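Local coordinates for concanavalin A-like lectin protein kinase family protein (PDB 6CTH) that probably phosphorylates proteins through its kinase domain, which holds an oxindole inhibitor and a magnesium ion, at residues 263-268 against 285-290. Numbering follows the deposited sequence.
Sequences VMVGLW and QVLNFE
The six-membered ring of Trp268 reaches Val286 obliquely, its CZ3 lying 3.7 Å from Val286 CG2 and CH2 a little farther from the same methyl, while Pro278 and Pro294 from loops also touch the indole. The second ring, Phe289, makes no contact with 263-268 itself: Val286 O sits over one face, 4.0 Å above the plane and away from the ring centre, and Lys257, on an earlier turn of helix 256-269, makes a cation-pi contact with it. Val286 shares its two methyls between two partners. CG1, anti to the backbone N (chi1 174°), meets Val265 CG2 at 3.6 Å, the two valines running side by side but pointing contrary ways; CG2, beside the backbone N, goes to Trp268. Val265 CG2 also takes Leu287 CD2 at 3.9 Å, the leucine lying nearly perpendicular to it. Leu287 rests in addition on Val119.

Helix 280-287 stops here in a Schellman motif: Phe289, the C' residue with positive phi (58°), donates from N to Val286 O, and Glu290 N reaches back to Gln285 O at 2.9 Å. The Leu287 carbonyl O is hydrogen-bonded to the hydroxyl of Tyr116 on helix 112-132. The contact thus joins the end of this helix to helix 256-269 in the helical C-lobe of the kinase fold, away from the inhibitor-binding cleft. No hydrogen bond or salt bridge links the two segments; they meet through aliphatic and indole carbons, so the cohesion between them is dispersive and hydrophobic.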
loop_
_atom_site.group_PDB
_atom_site.type_symbol
_atom_site.label_atom_id
_atom_site.label_comp_id
_atom_site.label_asym_id
_atom_site.label_seq_id
_atom_site.Cartn_x
_atom_site.Cartn_y
_atom_site.Cartn_z
ATOM N N VAL A 263 -4.217 6.976 15.147
ATOM C CA VAL A 263 -4.320 5.702 15.841
ATOM C C VAL A 263 -5.750 5.229 15.946
ATOM O O VAL A 263 -6.020 4.073 15.700
ATOM C CB VAL A 263 -3.658 5.776 17.252
ATOM C CG1 VAL A 263 -4.002 4.567 18.095
ATOM C CG2 VAL A 263 -2.149 5.876 17.112
ATOM N N MET A 264 -6.676 6.104 16.342
ATOM C CA MET A 264 -8.054 5.666 16.488
ATOM C C MET A 264 -8.697 5.295 15.142
ATOM O O MET A 264 -9.466 4.336 15.059
ATOM C CB MET A 264 -8.904 6.678 17.312
ATOM C CG MET A 264 -8.605 6.635 18.838
ATOM S SD MET A 264 -9.413 8.100 19.498
ATOM C CE MET A 264 -11.024 7.380 19.802
ATOM N N VAL A 265 -8.388 6.045 14.090
ATOM C CA VAL A 265 -8.817 5.689 12.725
ATOM C C VAL A 265 -8.227 4.331 12.341
ATOM O O VAL A 265 -8.931 3.482 11.828
ATOM C CB VAL A 265 -8.393 6.791 11.728
ATOM C CG1 VAL A 265 -8.370 6.298 10.292
ATOM C CG2 VAL A 265 -9.294 8.013 11.915
ATOM N N GLY A 266 -6.952 4.126 12.610
ATOM C CA GLY A 266 -6.341 2.836 12.301
ATOM C C GLY A 266 -7.027 1.645 12.951
ATOM O O GLY A 266 -7.286 0.625 12.316
ATOM N N LEU A 267 -7.323 1.765 14.251
ATOM C CA LEU A 267 -7.999 0.663 14.960
ATOM C C LEU A 267 -9.412 0.434 14.445
ATOM O O LEU A 267 -9.862 -0.682 14.314
ATOM C CB LEU A 267 -7.987 0.956 16.486
ATOM C CG LEU A 267 -6.611 1.059 17.152
ATOM C CD1 LEU A 267 -6.793 1.546 18.573
ATOM C CD2 LEU A 267 -5.925 -0.294 17.081
ATOM N N TRP A 268 -10.150 1.512 14.218
ATOM C CA TRP A 268 -11.506 1.451 13.656
ATOM C C TRP A 268 -11.532 0.685 12.350
ATOM O O TRP A 268 -12.397 -0.154 12.125
ATOM C CB TRP A 268 -11.981 2.879 13.463
ATOM C CG TRP A 268 -13.394 3.166 13.148
ATOM C CD1 TRP A 268 -14.499 2.420 13.468
ATOM C CD2 TRP A 268 -13.889 4.378 12.550
ATOM N NE1 TRP A 268 -15.653 3.085 13.059
ATOM C CE2 TRP A 268 -15.303 4.287 12.510
ATOM C CE3 TRP A 268 -13.273 5.526 12.036
ATOM C CZ2 TRP A 268 -16.120 5.299 11.967
ATOM C CZ3 TRP A 268 -14.101 6.542 11.482
ATOM C CH2 TRP A 268 -15.505 6.422 11.504
ATOM N N GLN A 285 -13.149 12.104 6.527
ATOM C CA GLN A 285 -13.825 13.130 7.333
ATOM C C GLN A 285 -13.178 13.204 8.742
ATOM O O GLN A 285 -12.888 14.297 9.245
ATOM C CB GLN A 285 -15.341 12.825 7.490
ATOM C CG GLN A 285 -16.207 12.815 6.237
ATOM C CD GLN A 285 -17.579 12.064 6.453
ATOM O OE1 GLN A 285 -18.184 11.513 5.517
ATOM N NE2 GLN A 285 -18.069 12.057 7.722
ATOM N N VAL A 286 -12.923 12.044 9.362
ATOM C CA VAL A 286 -12.335 12.000 10.703
ATOM C C VAL A 286 -10.890 12.508 10.717
ATOM O O VAL A 286 -10.502 13.267 11.625
ATOM C CB VAL A 286 -12.456 10.607 11.326
ATOM C CG1 VAL A 286 -11.718 10.521 12.658
ATOM C CG2 VAL A 286 -13.920 10.253 11.506
ATOM N N LEU A 287 -10.078 12.059 9.749
ATOM C CA LEU A 287 -8.708 12.545 9.602
ATOM C C LEU A 287 -8.600 14.066 9.432
ATOM O O LEU A 287 -7.587 14.666 9.870
ATOM C CB LEU A 287 -7.993 11.857 8.394
ATOM C CG LEU A 287 -7.685 10.380 8.669
ATOM C CD1 LEU A 287 -7.211 9.728 7.393
ATOM C CD2 LEU A 287 -6.717 10.103 9.835
ATOM N N ASN A 288 -9.611 14.670 8.798
ATOM C CA ASN A 288 -9.671 16.129 8.609
ATOM C C ASN A 288 -10.466 16.837 9.688
ATOM O O ASN A 288 -10.795 18.021 9.528
ATOM C CB ASN A 288 -10.243 16.456 7.228
ATOM C CG ASN A 288 -9.313 16.043 6.122
ATOM O OD1 ASN A 288 -9.450 14.965 5.538
ATOM N ND2 ASN A 288 -8.300 16.846 5.889
ATOM N N PHE A 289 -10.831 16.125 10.750
ATOM C CA PHE A 289 -11.513 16.702 11.903
ATOM C C PHE A 289 -12.824 17.375 11.501
ATOM O O PHE A 289 -13.220 18.383 12.103
ATOM C CB PHE A 289 -10.577 17.674 12.627
ATOM C CG PHE A 289 -9.301 17.037 13.101
ATOM C CD1 PHE A 289 -9.311 16.183 14.202
ATOM C CD2 PHE A 289 -8.096 17.289 12.446
ATOM C CE1 PHE A 289 -8.133 15.577 14.641
ATOM C CE2 PHE A 289 -6.923 16.691 12.868
ATOM C CZ PHE A 289 -6.942 15.833 13.961
ATOM N N GLU A 290 -13.496 16.799 10.506
ATOM C CA GLU A 290 -14.811 17.227 10.062
ATOM C C GLU A 290 -15.913 16.326 10.634
ATOM O O GLU A 290 -17.113 16.590 10.418
ATOM C CB GLU A 290 -14.866 17.251 8.518
ATOM C CG GLU A 290 -13.892 18.232 7.881
ATOM C CD GLU A 290 -13.934 18.268 6.337
ATOM O OE1 GLU A 290 -15.012 18.101 5.716
ATOM O OE2 GLU A 290 -12.885 18.512 5.715
#